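Local atomic coordinates of putative sortase (Streptococcus pneumoniae, PDB entry 2W1K), a protein that probably acts as a pilus-associated class C sortase, a transpeptidase that covalently joins pilin subunits during pilus fibre biogenesis in pneumococcus. Residues H27-Y31 with N53-S57; Q38-P44 with V94-P98; I106-G112 with N168-T174; Y145-E151 with L186-V192. All blocks are in the same frame, centred on the assembly; numbering follows the deposited sequence. Where two conformers were deposited one is given.

The four contacts form a chain across the sortase fold, from the N-terminal helix 18-34 to the far part of the β-sheet. Interactions 1 and 2 alternate along the sequence, have centres about 14 Å apart, and close before 3 and 4 open. They meet where Y31 OH bonds D95 OD1. Interaction 2 borders the sheet: V94 and T97 bond V109. Interactions 3 and 4 also alternate, with centres about 9 Å apart. Strands 106-111, 168-176, 183-196 and 141-153 lie in that order in one sheet. A salt bridge from R107 to E151 passes over the two strands between. Interactions 1 and 4 are about 25 Å apart between centres. The N-terminal region is thus tied to the sheet contact by contact.

Interaction 1 of 4, residues H27-Y31 with N53-S57; sequences HSLAY and NYQVS
H27 reaches V56 with its imidazole edge. ND1 of H27 donates to V56 O at 2.9 Å, and the N-H...O angle of 167° makes this a nearly straight bond. The oxygen lies in the ring plane. CG of H27 sits beside its own backbone N, which turns the ring from the helix toward the loop. One turn on, Y31 has CG anti to the backbone N (chi1 176°) and lays its ring beside that of Y54. The planes are almost parallel, at 6°, but slid apart, with centroids 4.7 Å from each other. This contact packs helix 18-34 against the loop that leads to strand 65-69, in the N-terminal part that precedes the sortase β-sheet. Both phenol oxygens have partners beyond the contact: Y31 OH bonds D95 and G96 N, and Y54 OH bonds H93. Nearer the helix backbone, V56 CG2 lies 4.2 Å from Y31 CB, while V56 CG1 faces S28 OG, which bonds Y64. A water lies 2.9 Å from H27 O and 3.0 Å from Q55 O.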
loop_
_atom_site.group_PDB
_atom_site.type_symbol
_atom_site.label_atom_id
_atom_site.label_comp_id
_atom_site.label_asym_id
_atom_site.label_seq_id
_atom_site.Cartn_x
_atom_site.Cartn_y
_atom_site.Cartn_z
ATOM N N HIS A 27 0.190 -0.215 17.185
ATOM C CA HIS A 27 -0.887 0.626 16.684
ATOM C C HIS A 27 -1.539 0.067 15.439
ATOM O O HIS A 27 -2.774 0.270 15.249
ATOM C CB HIS A 27 -0.401 2.060 16.446
ATOM C CG HIS A 27 0.036 2.714 17.729
ATOM N ND1 HIS A 27 0.617 3.957 17.791
ATOM C CD2 HIS A 27 -0.032 2.265 19.023
ATOM C CE1 HIS A 27 0.897 4.252 19.055
ATOM N NE2 HIS A 27 0.504 3.244 19.822
ATOM N N SER A 28 -0.729 -0.529 14.534
ATOM C CA SER A 28 -1.315 -1.115 13.342
ATOM C C SER A 28 -2.148 -2.377 13.665
ATOM O O SER A 28 -3.226 -2.618 13.068
ATOM C CB SER A 28 -0.197 -1.530 12.313
ATOM O OG SER A 28 0.565 -0.384 11.874
ATOM N N LEU A 29 -1.604 -3.235 14.528
ATOM C CA LEU A 29 -2.426 -4.377 14.996
ATOM C C LEU A 29 -3.789 -3.870 15.513
ATOM O O LEU A 29 -4.788 -4.447 15.142
ATOM C CB LEU A 29 -1.742 -5.129 16.176
ATOM C CG LEU A 29 -2.437 -6.417 16.584
ATOM C CD1 LEU A 29 -2.590 -7.386 15.403
ATOM C CD2 LEU A 29 -1.575 -7.042 17.757
ATOM N N ALA A 30 -3.781 -2.838 16.400
ATOM C CA ALA A 30 -4.966 -2.227 17.013
ATOM C C ALA A 30 -5.892 -1.753 15.964
ATOM O O ALA A 30 -7.133 -1.956 16.023
ATOM C CB ALA A 30 -4.613 -0.998 17.908
ATOM N N TYR A 31 -5.332 -1.068 14.977
ATOM C CA TYR A 31 -6.200 -0.624 13.930
ATOM C C TYR A 31 -6.860 -1.827 13.212
ATOM O O TYR A 31 -8.076 -1.786 12.871
ATOM C CB TYR A 31 -5.365 0.122 12.920
ATOM C CG TYR A 31 -6.158 0.599 11.666
ATOM C CD1 TYR A 31 -6.265 -0.224 10.539
ATOM C CD2 TYR A 31 -6.686 1.909 11.595
ATOM C CE1 TYR A 31 -6.923 0.215 9.408
ATOM C CE2 TYR A 31 -7.378 2.359 10.452
ATOM C CZ TYR A 31 -7.485 1.515 9.357
ATOM O OH TYR A 31 -8.139 1.887 8.153
ATOM N N ASN A 53 -9.522 8.562 11.304
ATOM C CA ASN A 53 -8.523 8.678 12.363
ATOM C C ASN A 53 -7.904 7.337 12.584
ATOM O O ASN A 53 -8.435 6.509 13.305
ATOM C CB ASN A 53 -9.125 9.202 13.680
ATOM C CG ASN A 53 -10.668 9.006 13.772
ATOM O OD1 ASN A 53 -11.480 9.996 13.747
ATOM N ND2 ASN A 53 -11.091 7.706 13.918
ATOM N N TYR A 54 -6.781 7.109 11.926
ATOM C CA TYR A 54 -6.085 5.853 12.086
ATOM C C TYR A 54 -5.521 5.683 13.484
ATOM O O TYR A 54 -5.452 4.564 13.958
ATOM C CB TYR A 54 -4.945 5.757 11.080
ATOM C CG TYR A 54 -5.355 5.375 9.686
ATOM C CD1 TYR A 54 -5.931 6.319 8.851
ATOM C CD2 TYR A 54 -5.094 4.059 9.166
ATOM C CE1 TYR A 54 -6.254 6.009 7.527
ATOM C CE2 TYR A 54 -5.413 3.755 7.866
ATOM C CZ TYR A 54 -6.007 4.712 7.038
ATOM O OH TYR A 54 -6.320 4.422 5.707
ATOM N N GLN A 55 -5.091 6.763 14.131
ATOM C CA GLN A 55 -4.423 6.672 15.457
ATOM C C GLN A 55 -3.241 5.692 15.388
ATOM O O GLN A 55 -3.050 4.815 16.262
ATOM C CB GLN A 55 -5.396 6.243 16.579
ATOM C CG GLN A 55 -6.617 7.061 16.596
ATOM C CD GLN A 55 -7.543 6.836 17.791
ATOM O OE1 GLN A 55 -7.770 5.700 18.225
ATOM N NE2 GLN A 55 -8.144 7.940 18.303
ATOM N N VAL A 56 -2.499 5.750 14.312
ATOM C CA VAL A 56 -1.308 4.881 14.211
ATOM C C VAL A 56 -0.076 5.829 14.523
ATOM O O VAL A 56 0.807 5.520 15.322
ATOM C CB VAL A 56 -1.226 4.180 12.782
ATOM C CG1 VAL A 56 0.181 3.658 12.472
ATOM C CG2 VAL A 56 -2.410 3.133 12.580
ATOM N N SER A 57 -0.129 7.031 13.981
ATOM C CA SER A 57 0.967 7.999 14.245
ATOM C C SER A 57 0.402 9.276 14.900
ATOM O O SER A 57 -0.776 9.605 14.666
ATOM C CB SER A 57 1.626 8.416 12.888
ATOM O OG SER A 57 2.711 9.309 13.228
HETATM O O HOH W 1 -4.577 2.282 16.214
#

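Interaction 2 of 4, residues Q38-P44 with V94-P98; sequences QNRIVDP and VDGTP
I41 lies across the turn V94-T97 and gives this contact its apolar middle. I41 CG2 meets V94 CG1 at 3.8 Å, with the two side chains at about a right angle. I41 CG1 lies 3.7 Å from G96 O, and I41 CD1 is 3.9 Å from T97 CG2. A chi1 of 179° turns V94 CG1 to I41, while V94 CG2 packs against P44 CB at 4.1 Å. The third main contributor is Q38. Its side chain crosses that of D95 at about a right angle, with Q38 NE2 3.5 Å from D95 OD2. A water bonds both Q38 OE1 and D95 OD1. Another water joins V42 N to D95 O. The turn is type II, with G96 at its third position, and V94 O accepts from both T97 N and T97 OG1. The DP pair D43-P44 matches the lid motif of class C sortases, which is consistent with a lid loop packed here; D43 also forms a salt bridge with R184. The contact lies between helix 18-34, whose Y31 bonds D95, and strand 106-111, where V94 and P44 touch A111.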
loop_
_atom_site.group_PDB
_atom_site.type_symbol
_atom_site.label_atom_id
_atom_site.label_comp_id
_atom_site.label_asym_id
_atom_site.label_seq_id
_atom_site.Cartn_x
_atom_site.Cartn_y
_atom_site.Cartn_z
ATOM N N GLN A 38 -16.081 -1.487 11.976
ATOM C CA GLN A 38 -16.418 -0.689 10.738
ATOM C C GLN A 38 -17.214 -1.452 9.653
ATOM O O GLN A 38 -17.496 -2.669 9.812
ATOM C CB GLN A 38 -15.159 -0.094 10.080
ATOM C CG GLN A 38 -14.602 1.161 10.784
ATOM C CD GLN A 38 -13.384 1.757 10.010
ATOM O OE1 GLN A 38 -12.282 1.905 10.571
ATOM N NE2 GLN A 38 -13.579 2.043 8.708
ATOM N N ASN A 39 -17.577 -0.759 8.560
ATOM C CA ASN A 39 -18.238 -1.458 7.428
ATOM C C ASN A 39 -17.949 -1.067 5.955
ATOM O O ASN A 39 -17.193 -1.759 5.234
ATOM C CB ASN A 39 -19.740 -1.702 7.667
ATOM C CG ASN A 39 -20.046 -3.195 7.797
ATOM O OD1 ASN A 39 -19.722 -3.985 6.887
ATOM N ND2 ASN A 39 -20.629 -3.598 8.941
ATOM N N ARG A 40 -18.561 0.030 5.515
ATOM C CA ARG A 40 -18.300 0.568 4.191
ATOM C C ARG A 40 -16.832 1.077 4.021
ATOM O O ARG A 40 -16.277 1.912 4.783
ATOM C CB ARG A 40 -19.363 1.612 3.793
ATOM C CG ARG A 40 -20.715 0.981 3.350
ATOM C CD ARG A 40 -21.653 1.993 2.666
ATOM N NE ARG A 40 -21.127 2.338 1.349
ATOM C CZ ARG A 40 -20.543 3.496 1.032
ATOM N NH1 ARG A 40 -20.074 3.666 -0.201
ATOM N NH2 ARG A 40 -20.432 4.481 1.929
ATOM N N ILE A 41 -16.191 0.461 3.047
ATOM C CA ILE A 41 -14.949 0.942 2.538
ATOM C C ILE A 41 -15.388 2.099 1.626
ATOM O O ILE A 41 -16.364 1.959 0.991
ATOM C CB ILE A 41 -14.275 -0.208 1.784
ATOM C CG1 ILE A 41 -13.762 -1.198 2.830
ATOM C CG2 ILE A 41 -13.226 0.341 0.808
ATOM C CD1 ILE A 41 -13.656 -2.571 2.395
ATOM N N VAL A 42 -14.709 3.227 1.571
ATOM C CA VAL A 42 -15.159 4.312 0.677
ATOM C C VAL A 42 -14.344 4.218 -0.617
ATOM O O VAL A 42 -13.165 3.851 -0.569
ATOM C CB VAL A 42 -15.027 5.708 1.391
ATOM C CG1 VAL A 42 -15.016 6.846 0.446
ATOM C CG2 VAL A 42 -16.139 5.857 2.430
ATOM N N ASP A 43 -14.945 4.534 -1.776
ATOM C CA ASP A 43 -14.123 4.681 -2.964
ATOM C C ASP A 43 -13.049 5.738 -2.820
ATOM O O ASP A 43 -13.364 6.864 -2.544
ATOM C CB ASP A 43 -14.905 5.003 -4.218
ATOM C CG ASP A 43 -14.005 4.929 -5.456
ATOM O OD1 ASP A 43 -13.437 3.830 -5.685
ATOM O OD2 ASP A 43 -13.854 5.923 -6.173
ATOM N N PRO A 44 -11.766 5.357 -3.003
ATOM C CA PRO A 44 -10.628 6.272 -2.877
ATOM C C PRO A 44 -10.571 7.358 -3.956
ATOM O O PRO A 44 -9.927 8.368 -3.769
ATOM C CB PRO A 44 -9.422 5.350 -2.987
ATOM C CG PRO A 44 -9.936 4.186 -3.737
ATOM C CD PRO A 44 -11.319 3.974 -3.284
ATOM N N VAL A 94 -6.090 2.511 1.873
ATOM C CA VAL A 94 -7.571 2.673 1.893
ATOM C C VAL A 94 -8.185 2.306 3.246
ATOM O O VAL A 94 -8.195 1.154 3.668
ATOM C CB VAL A 94 -8.197 1.884 0.717
ATOM C CG1 VAL A 94 -9.766 1.996 0.717
ATOM C CG2 VAL A 94 -7.636 2.555 -0.650
ATOM N N ASP A 95 -8.637 3.327 3.964
ATOM C CA ASP A 95 -9.279 3.133 5.252
ATOM C C ASP A 95 -10.395 2.098 5.147
ATOM O O ASP A 95 -11.237 2.146 4.208
ATOM C CB ASP A 95 -9.830 4.454 5.739
ATOM C CG ASP A 95 -10.438 4.354 7.182
ATOM O OD1 ASP A 95 -9.757 3.954 8.148
ATOM O OD2 ASP A 95 -11.631 4.634 7.363
ATOM N N GLY A 96 -10.439 1.191 6.130
ATOM C CA GLY A 96 -11.493 0.253 6.270
ATOM C C GLY A 96 -10.930 -1.078 5.694
ATOM O O GLY A 96 -11.595 -2.118 5.703
ATOM N N THR A 97 -9.731 -1.038 5.140
ATOM C CA THR A 97 -8.999 -2.320 4.825
ATOM C C THR A 97 -7.806 -2.416 5.806
ATOM O O THR A 97 -7.260 -1.394 6.258
ATOM C CB THR A 97 -8.516 -2.426 3.377
ATOM O OG1 THR A 97 -7.416 -1.517 3.166
ATOM C CG2 THR A 97 -9.746 -2.099 2.419
ATOM N N PRO A 98 -7.416 -3.653 6.149
ATOM C CA PRO A 98 -6.316 -3.795 7.070
ATOM C C PRO A 98 -5.025 -3.142 6.579
ATOM O O PRO A 98 -4.717 -3.052 5.365
ATOM C CB PRO A 98 -6.215 -5.345 7.276
ATOM C CG PRO A 98 -6.742 -5.913 5.882
ATOM C CD PRO A 98 -7.963 -4.952 5.675
HETATM O O HOH W 2 -10.772 4.036 10.792
HETATM O O HOH W 3 -14.309 -2.098 7.044
HETATM O O HOH W 4 -12.364 4.079 2.828
#

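Interaction 3 of 4, residues I106-G112 with N168-T174; sequences IRSVIAG and NIMTLIT
R107 runs its side chain obliquely across T171 and overlaps it with CG and NE. With chi1 at 170° the chain leaves the strand extended, and it stays so as far as NE. R107 NE donates to T171 OG1 at 2.8 Å and 172°, and the oxygen lies at the guanidinium edge, in its plane. T171 OG1 has a second partner in N188 OD1, and R107 NH2 reaches E151 and N188. R107 and T171 are buried, and their polar atoms have these partners. On the same face, V109 CG1 meets I173 CG2 at 3.8 Å. I173 CG2 also presses against A111 CB at 3.4 Å, a tight fit. The other face carries I110, whose CG1 nears M170 CE at 4.3 Å. The backbones form a parallel ladder from R107 to A111. T171 N bonds S108 O (2.7 Å), and I110 N bonds T171 O. Beyond the ladder, T174 OG1 donates to G112 O at 2.7 Å. T171-T174 reads TLIT, the start of the TLxTC signature in which sortases carry their cysteine. Strand 106-111 has strand 91-93 on its other side, and strand 168-176 has strand 183-196.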
loop_
_atom_site.group_PDB
_atom_site.type_symbol
_atom_site.label_atom_id
_atom_site.label_comp_id
_atom_site.label_asym_id
_atom_site.label_seq_id
_atom_site.Cartn_x
_atom_site.Cartn_y
_atom_site.Cartn_z
ATOM N N ILE A 106 -5.926 -11.359 5.414
ATOM C CA ILE A 106 -5.652 -9.909 5.345
ATOM C C ILE A 106 -5.650 -9.491 3.886
ATOM O O ILE A 106 -4.933 -10.093 3.063
ATOM C CB ILE A 106 -4.232 -9.596 5.898
ATOM C CG1 ILE A 106 -4.125 -9.965 7.381
ATOM C CG2 ILE A 106 -3.907 -8.100 5.675
ATOM C CD1 ILE A 106 -4.919 -9.017 8.320
ATOM N N ARG A 107 -6.442 -8.505 3.532
ATOM C CA ARG A 107 -6.333 -7.954 2.167
ATOM C C ARG A 107 -6.180 -6.436 2.300
ATOM O O ARG A 107 -7.160 -5.724 2.523
ATOM C CB ARG A 107 -7.493 -8.370 1.264
ATOM C CG ARG A 107 -7.571 -7.605 -0.163
ATOM C CD ARG A 107 -8.777 -8.180 -0.979
ATOM N NE ARG A 107 -8.616 -7.963 -2.421
ATOM C CZ ARG A 107 -9.564 -8.220 -3.326
ATOM N NH1 ARG A 107 -10.743 -8.711 -2.915
ATOM N NH2 ARG A 107 -9.316 -7.982 -4.636
ATOM N N SER A 108 -4.941 -5.951 2.232
ATOM C CA SER A 108 -4.664 -4.548 2.559
ATOM C C SER A 108 -4.713 -3.822 1.195
ATOM O O SER A 108 -4.148 -4.349 0.206
ATOM C CB SER A 108 -3.248 -4.396 3.154
ATOM O OG SER A 108 -2.925 -2.998 3.318
ATOM N N VAL A 109 -5.405 -2.667 1.111
ATOM C CA VAL A 109 -5.663 -2.010 -0.245
ATOM C C VAL A 109 -4.953 -0.673 -0.237
ATOM O O VAL A 109 -5.146 0.107 0.693
ATOM C CB VAL A 109 -7.179 -1.829 -0.594
ATOM C CG1 VAL A 109 -7.302 -1.297 -2.018
ATOM C CG2 VAL A 109 -7.909 -3.237 -0.625
ATOM N N ILE A 110 -4.099 -0.448 -1.222
ATOM C CA ILE A 110 -3.295 0.804 -1.355
ATOM C C ILE A 110 -3.799 1.437 -2.703
ATOM O O ILE A 110 -3.816 0.761 -3.767
ATOM C CB ILE A 110 -1.781 0.529 -1.505
ATOM C CG1 ILE A 110 -1.068 -0.253 -0.303
ATOM C CG2 ILE A 110 -0.947 1.818 -1.790
ATOM C CD1 ILE A 110 -1.404 0.180 0.980
ATOM N N ALA A 111 -4.141 2.724 -2.678
ATOM C CA ALA A 111 -4.596 3.352 -3.896
ATOM C C ALA A 111 -3.510 4.240 -4.544
ATOM O O ALA A 111 -2.561 4.708 -3.882
ATOM C CB ALA A 111 -5.910 4.153 -3.626
ATOM N N GLY A 112 -3.597 4.441 -5.860
ATOM C CA GLY A 112 -2.796 5.496 -6.439
ATOM C C GLY A 112 -3.359 5.984 -7.736
ATOM O O GLY A 112 -4.052 5.204 -8.462
ATOM N N ASN A 168 -2.912 -13.860 2.437
ATOM C CA ASN A 168 -2.437 -12.577 2.856
ATOM C C ASN A 168 -2.137 -11.792 1.563
ATOM O O ASN A 168 -1.230 -12.169 0.809
ATOM C CB ASN A 168 -1.201 -12.719 3.760
ATOM C CG ASN A 168 -0.759 -11.397 4.363
ATOM O OD1 ASN A 168 -0.113 -10.573 3.702
ATOM N ND2 ASN A 168 -1.077 -11.191 5.644
ATOM N N ILE A 169 -2.861 -10.685 1.359
ATOM C CA ILE A 169 -2.908 -10.031 0.067
ATOM C C ILE A 169 -2.661 -8.558 0.192
ATOM O O ILE A 169 -3.035 -7.962 1.197
ATOM C CB ILE A 169 -4.311 -10.217 -0.543
ATOM C CG1 ILE A 169 -4.675 -11.722 -0.609
ATOM C CG2 ILE A 169 -4.409 -9.555 -1.926
ATOM C CD1 ILE A 169 -3.891 -12.623 -1.671
ATOM N N MET A 170 -1.990 -7.989 -0.795
ATOM C CA MET A 170 -1.963 -6.553 -0.946
ATOM C C MET A 170 -2.629 -6.251 -2.285
ATOM O O MET A 170 -2.215 -6.883 -3.320
ATOM C CB MET A 170 -0.531 -6.006 -1.009
ATOM C CG MET A 170 -0.493 -4.462 -1.138
ATOM S SD MET A 170 1.175 -3.846 -0.923
ATOM C CE MET A 170 1.170 -3.677 0.875
ATOM N N THR A 171 -3.673 -5.412 -2.270
ATOM C CA THR A 171 -4.395 -5.126 -3.538
ATOM C C THR A 171 -4.116 -3.674 -3.913
ATOM O O THR A 171 -4.215 -2.759 -3.053
ATOM C CB THR A 171 -5.917 -5.352 -3.441
ATOM O OG1 THR A 171 -6.168 -6.749 -3.154
ATOM C CG2 THR A 171 -6.703 -4.881 -4.749
ATOM N N LEU A 172 -3.619 -3.468 -5.149
ATOM C CA LEU A 172 -3.381 -2.118 -5.711
ATOM C C LEU A 172 -4.651 -1.658 -6.464
ATOM O O LEU A 172 -5.207 -2.406 -7.284
ATOM C CB LEU A 172 -2.195 -2.147 -6.657
ATOM C CG LEU A 172 -0.812 -2.034 -6.003
ATOM C CD1 LEU A 172 -0.566 -2.319 -4.519
ATOM C CD2 LEU A 172 0.409 -2.302 -6.832
ATOM N N ILE A 173 -5.103 -0.419 -6.211
ATOM C CA ILE A 173 -6.292 0.057 -6.926
ATOM C C ILE A 173 -5.992 1.391 -7.604
ATOM O O ILE A 173 -5.378 2.268 -7.010
ATOM C CB ILE A 173 -7.524 0.259 -5.962
ATOM C CG1 ILE A 173 -8.763 0.649 -6.813
ATOM C CG2 ILE A 173 -7.166 1.289 -4.829
ATOM C CD1 ILE A 173 -10.121 0.566 -6.031
ATOM N N THR A 174 -6.484 1.539 -8.837
ATOM C CA THR A 174 -6.336 2.780 -9.581
ATOM C C THR A 174 -7.483 2.907 -10.509
ATOM O O THR A 174 -8.297 1.985 -10.566
ATOM C CB THR A 174 -4.997 2.846 -10.367
ATOM O OG1 THR A 174 -4.802 4.164 -10.839
ATOM C CG2 THR A 174 -4.913 1.864 -11.583
#

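Interaction 4 of 4, residues Y145-E151 with L186-V192; sequences YQMMDTE and LVNFERV
N188 grips two acidic side chains with one amide nitrogen. N188 ND2 donates to D149 OD1 at 2.7 Å and 170°, in the amide plane and nearly along the C-O axis. N188 ND2 also donates to E151 OE2, at 2.9 Å; this bond is bent to 140° and uses the anti lone pair. E151 OE2 and N188 OD1 have further partners on the neighbouring strands, so the amide is held at both ends. The tight apolar part lies on the opposite face, with M147, V187, F189 and Y145, all buried. There M147 CG stands over one face of the F189 ring, offset toward its rim. The bend of M147 at chi2 leaves CG and the methyl CE against V187 CG1, with M147 CG at 3.7 Å from it. Y145 CB packs on F189 CB at 3.8 Å. The strands are antiparallel neighbours in the sortase sheet, and a classic β-bulge interrupts them: two residues, M148 and D149, stand opposite the single residue N188. M148 N bonds N188 O, and N188 N bonds D149 O. On the face of N188, the end with Q146 is looser. Q146 CG touches V192 CG2 at 3.7 Å, V192 is exposed, and E190 pairs with K167. At that end, on the Y145 face, R191 NH2 donates to Y145 OH at 3.1 Å, with the guanidinium at 84° to the ring. R191 NH1 also binds a MES molecule, probably from crystallisation.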
loop_
_atom_site.group_PDB
_atom_site.type_symbol
_atom_site.label_atom_id
_atom_site.label_comp_id
_atom_site.label_asym_id
_atom_site.label_seq_id
_atom_site.Cartn_x
_atom_site.Cartn_y
_atom_site.Cartn_z
ATOM N N TYR A 145 6.016 -9.509 -1.980
ATOM C CA TYR A 145 4.765 -10.092 -2.567
ATOM C C TYR A 145 4.951 -10.432 -4.047
ATOM O O TYR A 145 5.843 -9.982 -4.695
ATOM C CB TYR A 145 3.644 -9.000 -2.524
ATOM C CG TYR A 145 3.163 -8.574 -1.132
ATOM C CD1 TYR A 145 3.900 -7.696 -0.322
ATOM C CD2 TYR A 145 1.954 -9.017 -0.655
ATOM C CE1 TYR A 145 3.403 -7.308 0.923
ATOM C CE2 TYR A 145 1.451 -8.626 0.571
ATOM C CZ TYR A 145 2.161 -7.757 1.366
ATOM O OH TYR A 145 1.558 -7.362 2.612
ATOM N N GLN A 146 4.044 -11.192 -4.613
ATOM C CA GLN A 146 4.128 -11.449 -5.961
ATOM C C GLN A 146 2.725 -11.341 -6.615
ATOM O O GLN A 146 1.693 -11.762 -6.046
ATOM C CB GLN A 146 4.811 -12.794 -6.199
ATOM C CG GLN A 146 3.973 -13.917 -5.792
ATOM C CD GLN A 146 4.544 -15.248 -6.284
ATOM O OE1 GLN A 146 5.660 -15.321 -6.882
ATOM N NE2 GLN A 146 3.790 -16.298 -6.030
ATOM N N MET A 147 2.720 -10.743 -7.804
ATOM C CA MET A 147 1.464 -10.571 -8.560
ATOM C C MET A 147 0.766 -11.876 -8.873
ATOM O O MET A 147 1.382 -12.832 -9.461
ATOM C CB MET A 147 1.714 -9.735 -9.773
ATOM C CG MET A 147 0.417 -9.060 -10.346
ATOM S SD MET A 147 -0.373 -10.231 -11.420
ATOM C CE MET A 147 -1.227 -9.171 -12.604
ATOM N N MET A 148 -0.488 -11.937 -8.426
ATOM C CA MET A 148 -1.328 -13.101 -8.586
ATOM C C MET A 148 -2.366 -12.949 -9.711
ATOM O O MET A 148 -2.475 -13.843 -10.582
ATOM C CB MET A 148 -2.088 -13.428 -7.305
ATOM C CG MET A 148 -1.242 -13.803 -6.125
ATOM S SD MET A 148 -0.464 -15.429 -6.276
ATOM C CE MET A 148 1.115 -15.037 -7.063
ATOM N N ASP A 149 -3.149 -11.856 -9.714
ATOM C CA ASP A 149 -4.236 -11.742 -10.700
ATOM C C ASP A 149 -4.776 -10.295 -10.651
ATOM O O ASP A 149 -4.258 -9.468 -9.861
ATOM C CB ASP A 149 -5.358 -12.813 -10.471
ATOM C CG ASP A 149 -6.124 -12.592 -9.160
ATOM O OD1 ASP A 149 -6.081 -11.491 -8.576
ATOM O OD2 ASP A 149 -6.761 -13.539 -8.655
ATOM N N THR A 150 -5.770 -9.984 -11.494
ATOM C CA THR A 150 -6.370 -8.661 -11.546
ATOM C C THR A 150 -7.885 -8.722 -11.653
ATOM O O THR A 150 -8.484 -9.725 -11.973
ATOM C CB THR A 150 -5.762 -7.818 -12.681
ATOM O OG1 THR A 150 -6.250 -8.305 -13.931
ATOM C CG2 THR A 150 -4.254 -8.012 -12.726
ATOM N N GLU A 151 -8.528 -7.621 -11.323
ATOM C CA GLU A 151 -9.955 -7.467 -11.561
ATOM C C GLU A 151 -10.284 -6.083 -12.005
ATOM O O GLU A 151 -9.548 -5.126 -11.709
ATOM C CB GLU A 151 -10.723 -7.697 -10.270
ATOM C CG GLU A 151 -10.179 -8.814 -9.523
ATOM C CD GLU A 151 -10.745 -8.901 -8.098
ATOM O OE1 GLU A 151 -11.988 -8.830 -7.959
ATOM O OE2 GLU A 151 -9.950 -9.068 -7.131
ATOM N N LEU A 186 -8.050 -3.450 -10.193
ATOM C CA LEU A 186 -7.425 -4.063 -9.010
ATOM C C LEU A 186 -6.354 -5.035 -9.433
ATOM O O LEU A 186 -6.636 -5.945 -10.150
ATOM C CB LEU A 186 -8.452 -4.878 -8.232
ATOM C CG LEU A 186 -9.403 -4.268 -7.199
ATOM C CD1 LEU A 186 -9.875 -2.847 -7.447
ATOM C CD2 LEU A 186 -10.563 -5.210 -6.766
ATOM N N VAL A 187 -5.159 -4.911 -8.871
ATOM C CA VAL A 187 -4.108 -5.859 -9.071
ATOM C C VAL A 187 -3.762 -6.480 -7.679
ATOM O O VAL A 187 -3.358 -5.775 -6.751
ATOM C CB VAL A 187 -2.844 -5.124 -9.692
ATOM C CG1 VAL A 187 -1.808 -6.145 -10.044
ATOM C CG2 VAL A 187 -3.217 -4.272 -10.990
ATOM N N ASN A 188 -3.980 -7.794 -7.522
ATOM C CA ASN A 188 -3.753 -8.540 -6.281
ATOM C C ASN A 188 -2.385 -9.152 -6.229
ATOM O O ASN A 188 -1.892 -9.721 -7.242
ATOM C CB ASN A 188 -4.861 -9.578 -6.059
ATOM C CG ASN A 188 -6.242 -8.921 -6.207
ATOM O OD1 ASN A 188 -6.500 -7.927 -5.559
ATOM N ND2 ASN A 188 -7.042 -9.371 -7.177
ATOM N N PHE A 189 -1.771 -9.040 -5.058
ATOM C CA PHE A 189 -0.459 -9.596 -4.859
ATOM C C PHE A 189 -0.496 -10.504 -3.618
ATOM O O PHE A 189 -1.120 -10.119 -2.637
ATOM C CB PHE A 189 0.497 -8.446 -4.504
ATOM C CG PHE A 189 0.891 -7.583 -5.678
ATOM C CD1 PHE A 189 0.021 -6.574 -6.160
ATOM C CD2 PHE A 189 2.145 -7.753 -6.292
ATOM C CE1 PHE A 189 0.410 -5.752 -7.267
ATOM C CE2 PHE A 189 2.536 -6.922 -7.368
ATOM C CZ PHE A 189 1.659 -5.926 -7.836
ATOM N N GLU A 190 0.195 -11.664 -3.626
ATOM C CA GLU A 190 0.206 -12.523 -2.446
ATOM C C GLU A 190 1.588 -12.369 -1.766
ATOM O O GLU A 190 2.632 -12.235 -2.428
ATOM C CB GLU A 190 -0.061 -14.027 -2.784
ATOM C CG GLU A 190 -0.333 -14.816 -1.491
ATOM C CD GLU A 190 -0.787 -16.316 -1.709
ATOM O OE1 GLU A 190 -0.727 -16.743 -2.856
ATOM O OE2 GLU A 190 -1.184 -17.021 -0.730
ATOM N N ARG A 191 1.574 -12.391 -0.447
ATOM C CA ARG A 191 2.756 -12.238 0.310
ATOM C C ARG A 191 3.598 -13.446 0.187
ATOM O O ARG A 191 3.090 -14.584 0.346
ATOM C CB ARG A 191 2.425 -12.068 1.768
ATOM C CG ARG A 191 3.734 -11.960 2.614
ATOM C CD ARG A 191 3.302 -11.664 4.161
ATOM N NE ARG A 191 2.684 -10.338 4.326
ATOM C CZ ARG A 191 2.955 -9.513 5.360
ATOM N NH1 ARG A 191 3.738 -9.917 6.415
ATOM N NH2 ARG A 191 2.459 -8.307 5.375
ATOM N N VAL A 192 4.888 -13.195 -0.026
ATOM C CA VAL A 192 5.853 -14.297 -0.118
ATOM C C VAL A 192 6.836 -14.510 1.093
ATOM O O VAL A 192 7.101 -15.644 1.516
ATOM C CB VAL A 192 6.626 -14.130 -1.533
ATOM C CG1 VAL A 192 7.916 -14.723 -1.531
ATOM C CG2 VAL A 192 5.762 -14.609 -2.632
#